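Local coordinates for protein adhesin (Neisseria meningitidis, PDB 5MY7) that probably acts as a surface adhesin and as an inhibitor of lysozyme, at residues A[44-49]-A[57-62]. Sequence-based numbering, arbitrary orientation.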
loop_
_atom_site.group_PDB
_atom_site.type_symbol
_atom_site.label_atom_id
_atom_site.label_comp_id
_atom_site.label_asym_id
_atom_site.label_seq_id
_atom_site.Cartn_x
_atom_site.Cartn_y
_atom_site.Cartn_z
ATOM N N VAL A 44 10.441 -0.281 -3.448
ATOM C CA VAL A 44 9.634 -1.135 -2.569
ATOM C C VAL A 44 8.741 -2.083 -3.381
ATOM O O VAL A 44 8.172 -1.663 -4.421
ATOM C CB VAL A 44 8.807 -0.257 -1.540
ATOM C CG1 VAL A 44 7.769 0.656 -2.216
ATOM C CG2 VAL A 44 8.142 -1.135 -0.470
ATOM N N LYS A 45 8.598 -3.318 -2.874
ATOM C CA LYS A 45 7.736 -4.331 -3.456
ATOM C C LYS A 45 6.546 -4.539 -2.510
ATOM O O LYS A 45 6.748 -4.848 -1.304
ATOM C CB LYS A 45 8.524 -5.638 -3.634
ATOM C CG LYS A 45 7.867 -6.736 -4.433
ATOM C CD LYS A 45 8.843 -7.913 -4.706
ATOM C CE LYS A 45 9.305 -8.646 -3.415
ATOM N NZ LYS A 45 8.253 -9.108 -2.389
ATOM N N VAL A 46 5.330 -4.455 -3.063
ATOM C CA VAL A 46 4.097 -4.599 -2.257
ATOM C C VAL A 46 3.218 -5.688 -2.834
ATOM O O VAL A 46 2.984 -5.735 -4.048
ATOM C CB VAL A 46 3.260 -3.269 -2.206
ATOM C CG1 VAL A 46 2.027 -3.411 -1.278
ATOM C CG2 VAL A 46 4.151 -2.114 -1.760
ATOM N N THR A 47 2.735 -6.574 -1.948
ATOM C CA THR A 47 1.825 -7.661 -2.269
ATOM C C THR A 47 0.429 -7.347 -1.723
ATOM O O THR A 47 0.291 -7.070 -0.522
ATOM C CB THR A 47 2.353 -9.005 -1.740
ATOM O OG1 THR A 47 3.642 -9.271 -2.324
ATOM C CG2 THR A 47 1.369 -10.164 -2.075
ATOM N N TYR A 48 -0.566 -7.355 -2.616
ATOM C CA TYR A 48 -1.951 -7.102 -2.270
ATOM C C TYR A 48 -2.736 -8.402 -2.250
ATOM O O TYR A 48 -2.649 -9.224 -3.207
ATOM C CB TYR A 48 -2.597 -6.108 -3.251
ATOM C CG TYR A 48 -1.857 -4.781 -3.369
ATOM C CD1 TYR A 48 -2.079 -3.749 -2.445
ATOM C CD2 TYR A 48 -0.891 -4.549 -4.356
ATOM C CE1 TYR A 48 -1.393 -2.547 -2.508
ATOM C CE2 TYR A 48 -0.217 -3.340 -4.432
ATOM C CZ TYR A 48 -0.455 -2.345 -3.499
ATOM O OH TYR A 48 0.211 -1.121 -3.556
ATOM N N GLY A 49 -3.524 -8.581 -1.174
ATOM C CA GLY A 49 -4.506 -9.670 -1.100
ATOM C C GLY A 49 -5.886 -9.273 -1.591
ATOM O O GLY A 49 -6.359 -8.157 -1.312
ATOM N N THR A 57 -7.876 -6.891 0.720
ATOM C CA THR A 57 -7.960 -7.117 2.155
ATOM C C THR A 57 -6.723 -6.676 2.935
ATOM O O THR A 57 -6.787 -6.446 4.152
ATOM C CB THR A 57 -8.222 -8.597 2.445
ATOM O OG1 THR A 57 -7.133 -9.375 1.975
ATOM C CG2 THR A 57 -9.553 -9.082 1.784
ATOM N N TYR A 58 -5.568 -6.580 2.261
ATOM C CA TYR A 58 -4.325 -6.143 2.904
ATOM C C TYR A 58 -3.301 -5.710 1.833
ATOM O O TYR A 58 -3.447 -6.051 0.641
ATOM C CB TYR A 58 -3.716 -7.239 3.816
ATOM C CG TYR A 58 -3.160 -8.470 3.052
ATOM C CD1 TYR A 58 -1.894 -8.440 2.481
ATOM C CD2 TYR A 58 -3.888 -9.634 2.942
ATOM C CE1 TYR A 58 -1.377 -9.541 1.807
ATOM C CE2 TYR A 58 -3.387 -10.735 2.261
ATOM C CZ TYR A 58 -2.121 -10.700 1.719
ATOM O OH TYR A 58 -1.634 -11.807 1.030
ATOM N N ALA A 59 -2.288 -4.963 2.314
ATOM C CA ALA A 59 -1.052 -4.644 1.550
ATOM C C ALA A 59 0.127 -5.044 2.405
ATOM O O ALA A 59 0.210 -4.664 3.571
ATOM C CB ALA A 59 -0.983 -3.144 1.243
ATOM N N SER A 60 1.084 -5.812 1.842
ATOM C CA SER A 60 2.279 -6.307 2.575
ATOM C C SER A 60 3.532 -5.770 1.846
ATOM O O SER A 60 3.783 -6.140 0.682
ATOM C CB SER A 60 2.255 -7.871 2.622
ATOM O OG SER A 60 3.392 -8.384 3.257
ATOM N N ALA A 61 4.307 -4.911 2.523
ATOM C CA ALA A 61 5.498 -4.231 1.916
ATOM C C ALA A 61 6.745 -4.761 2.617
ATOM O O ALA A 61 6.756 -4.953 3.850
ATOM C CB ALA A 61 5.405 -2.724 2.171
ATOM N N VAL A 62 7.813 -5.002 1.847
ATOM C CA VAL A 62 9.068 -5.414 2.475
ATOM C C VAL A 62 9.884 -4.132 2.755
ATOM O O VAL A 62 10.254 -3.416 1.815
ATOM C CB VAL A 62 9.847 -6.406 1.566
ATOM C CG1 VAL A 62 11.139 -6.767 2.268
ATOM C CG2 VAL A 62 8.978 -7.642 1.319
HETATM O O HOH W 1 10.676 -4.038 -0.907
#
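T57 N donates to G49 O over 2.8 Å and ties the start of 57-62 to the end of 44-49. Y58 comes next. Its CG sits between its own backbone N and carbonyl carbon (chi1 69°), which folds the ring back over G49: the glycine CA stands 4.0 Å from the Y58 ring centroid in a CH-pi contact, and G49 N lies over the ring centre. With no side chain on G49, the ring can settle directly on the backbone, while Y58 O accepts the bond from G49 N at 3.1 Å. On the other face of the sheet, A59 puts its CB 3.8 Å from Y48 CE1 and also against V46 CG1, a methyl that itself lies over one face of the Y48 ring near its rim. S60 and T47 form the hydrogen-bonded pair, T47 N to S60 O being nearly straight at 171°; their hydroxyls are held by the strands on either flank, T47 OG1 by T33 OG1 and S60 OG by R67 NH1. A61 CB touches both V44 CG2 and V46 CG2, at 4.1 and 4.2 Å. At V62 the pairing slackens: its N reaches K45 O in a weak 3.3 Å bond, and a water bridges V62 O and K45 N. This antiparallel beta hairpin supplies the two middle strands of a four-stranded meander, with 31-37 bonded beside 43-50 and 66-71 beside 56-63. V46 and Y48 rest on I107 of strand 107-110 in the second sheet, and Y48 OH bonds Y36 OH.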